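Local coordinates for S-locus protein 11 (Brassica rapa subsp. oleifera, PDB 5GYY) that probably acts as the secreted pollen-borne self-recognition ligand of Brassica self-incompatibility, a small disulfide-rich protein of the defensin-like family, at residues H11-S15 against A29-N33. Sequence-based numbering, arbitrary orientation.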
loop_
_atom_site.group_PDB
_atom_site.type_symbol
_atom_site.label_atom_id
_atom_site.label_comp_id
_atom_site.label_asym_id
_atom_site.label_seq_id
_atom_site.Cartn_x
_atom_site.Cartn_y
_atom_site.Cartn_z
ATOM N N HIS C 11 6.005 4.060 -25.232
ATOM C CA HIS C 11 7.133 4.292 -24.331
ATOM C C HIS C 11 6.644 4.464 -22.883
ATOM O O HIS C 11 5.651 5.146 -22.614
ATOM C CB HIS C 11 7.933 5.512 -24.793
ATOM C CG HIS C 11 9.240 5.699 -24.085
ATOM N ND1 HIS C 11 10.430 5.868 -24.759
ATOM C CD2 HIS C 11 9.540 5.785 -22.766
ATOM C CE1 HIS C 11 11.407 6.039 -23.886
ATOM N NE2 HIS C 11 10.894 5.989 -22.670
ATOM N N ARG C 12 7.349 3.818 -21.968
ATOM C CA ARG C 12 6.932 3.662 -20.590
ATOM C C ARG C 12 7.828 4.408 -19.620
ATOM O O ARG C 12 9.042 4.238 -19.629
ATOM C CB ARG C 12 6.971 2.190 -20.262
ATOM C CG ARG C 12 6.683 1.832 -18.843
ATOM C CD ARG C 12 6.614 0.340 -18.815
ATOM N NE ARG C 12 5.409 -0.094 -19.510
ATOM C CZ ARG C 12 5.380 -1.032 -20.445
ATOM N NH1 ARG C 12 6.507 -1.602 -20.840
ATOM N NH2 ARG C 12 4.229 -1.365 -21.011
ATOM N N LEU C 13 7.222 5.249 -18.792
ATOM C CA LEU C 13 7.960 5.992 -17.782
ATOM C C LEU C 13 7.203 5.887 -16.461
ATOM O O LEU C 13 6.096 6.400 -16.331
ATOM C CB LEU C 13 8.143 7.444 -18.223
ATOM C CG LEU C 13 8.895 7.568 -19.561
ATOM C CD1 LEU C 13 8.885 8.980 -20.098
ATOM C CD2 LEU C 13 10.336 7.053 -19.448
ATOM N N ASN C 14 7.784 5.182 -15.497
ATOM C CA ASN C 14 7.113 4.949 -14.226
ATOM C C ASN C 14 7.970 5.497 -13.091
ATOM O O ASN C 14 9.188 5.488 -13.185
ATOM C CB ASN C 14 6.849 3.453 -14.004
ATOM C CG ASN C 14 6.121 2.787 -15.180
ATOM O OD1 ASN C 14 5.401 3.446 -15.936
ATOM N ND2 ASN C 14 6.335 1.469 -15.348
ATOM N N SER C 15 7.332 5.997 -12.035
ATOM C CA SER C 15 8.055 6.447 -10.839
ATOM C C SER C 15 7.114 6.624 -9.645
ATOM O O SER C 15 5.894 6.632 -9.818
ATOM C CB SER C 15 8.821 7.737 -11.135
ATOM O OG SER C 15 7.926 8.747 -11.554
ATOM N N ALA C 29 5.806 16.079 -20.597
ATOM C CA ALA C 29 6.955 16.910 -20.301
ATOM C C ALA C 29 8.109 16.018 -19.828
ATOM O O ALA C 29 9.257 16.233 -20.211
ATOM C CB ALA C 29 6.591 17.955 -19.216
ATOM N N PHE C 30 7.772 15.023 -19.001
ATOM C CA PHE C 30 8.703 14.021 -18.486
ATOM C C PHE C 30 9.348 13.282 -19.660
ATOM O O PHE C 30 10.571 13.108 -19.706
ATOM C CB PHE C 30 7.947 13.038 -17.574
ATOM C CG PHE C 30 8.836 12.059 -16.823
ATOM C CD1 PHE C 30 10.176 12.329 -16.591
ATOM C CD2 PHE C 30 8.311 10.860 -16.347
ATOM C CE1 PHE C 30 10.987 11.420 -15.887
ATOM C CE2 PHE C 30 9.102 9.955 -15.650
ATOM C CZ PHE C 30 10.447 10.238 -15.418
ATOM N N TYR C 31 8.524 12.887 -20.628
ATOM C CA TYR C 31 9.021 12.200 -21.813
ATOM C C TYR C 31 10.012 13.063 -22.583
ATOM O O TYR C 31 11.137 12.630 -22.861
ATOM C CB TYR C 31 7.876 11.758 -22.725
ATOM C CG TYR C 31 8.355 11.159 -24.037
ATOM C CD1 TYR C 31 8.814 9.845 -24.097
ATOM C CD2 TYR C 31 8.351 11.909 -25.215
ATOM C CE1 TYR C 31 9.264 9.296 -25.286
ATOM C CE2 TYR C 31 8.796 11.365 -26.417
ATOM C CZ TYR C 31 9.250 10.058 -26.445
ATOM O OH TYR C 31 9.689 9.506 -27.625
ATOM N N THR C 32 9.601 14.286 -22.902
ATOM C CA THR C 32 10.465 15.209 -23.625
ATOM C C THR C 32 11.800 15.399 -22.912
ATOM O O THR C 32 12.863 15.350 -23.533
ATOM C CB THR C 32 9.794 16.559 -23.797
ATOM O OG1 THR C 32 8.552 16.370 -24.487
ATOM C CG2 THR C 32 10.693 17.506 -24.591
ATOM N N ASN C 33 11.737 15.603 -21.601
ATOM C CA ASN C 33 12.938 15.734 -20.793
ATOM C C ASN C 33 13.874 14.517 -20.888
ATOM O O ASN C 33 15.099 14.656 -20.797
ATOM C CB ASN C 33 12.558 16.002 -19.339
ATOM C CG ASN C 33 13.597 15.509 -18.383
ATOM O OD1 ASN C 33 13.522 14.377 -17.906
ATOM N ND2 ASN C 33 14.607 16.332 -18.128
#
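Leu13 reaches from strand 9-16 into the angle between Phe30 and Tyr31, two successive aromatic residues of helix 23-35, and the apolar contacts centre on it. Its CB lies 3.7 Å from Phe30 CE2, meeting that ring obliquely. CG anti to the carbonyl carbon (chi1 -59°) and the chain extended on to CD1 bring that methyl 3.7 Å from Tyr31 CA and close to Tyr31 CB as well, crossing the tyrosine side chain at about a right angle. Two residues further along the strand, Ser15 OG comes no nearer than 4.4 Å to Phe30 CE2, a loose flank to the same ring.

The aromatic contact lies two residues earlier in the strand than Leu13. Tyr31 presents an edge to one face of His11 in a T-shaped pair, ring centroids 5.2 Å apart and planes at 80°. Tyr31 CE1 stands over the rim of the imidazole rather than its middle, 3.7 Å from His11 ND1. The tyrosine ring gets there because its CG is anti to the backbone N (chi1 174°), which carries it toward the strand although its CB does not point that way.

Alongside, in the same sheet, strand 9-16 pairs antiparallel with strand 50-57, where Leu13 also touches Cys53 and Tyr31 touches Ile57. The axes of segments 11-15 and 29-33 come within 9.8 Å of each other, steeply crossed, as the helix packs on the three-stranded sheet of this defensin-like fold. No hydrogen bond links the two segments: their direct contact is apolar packing and one edge-to-face aromatic pair, while the Cys27-Cys53 disulfide ties the helix covalently to the neighbouring strand.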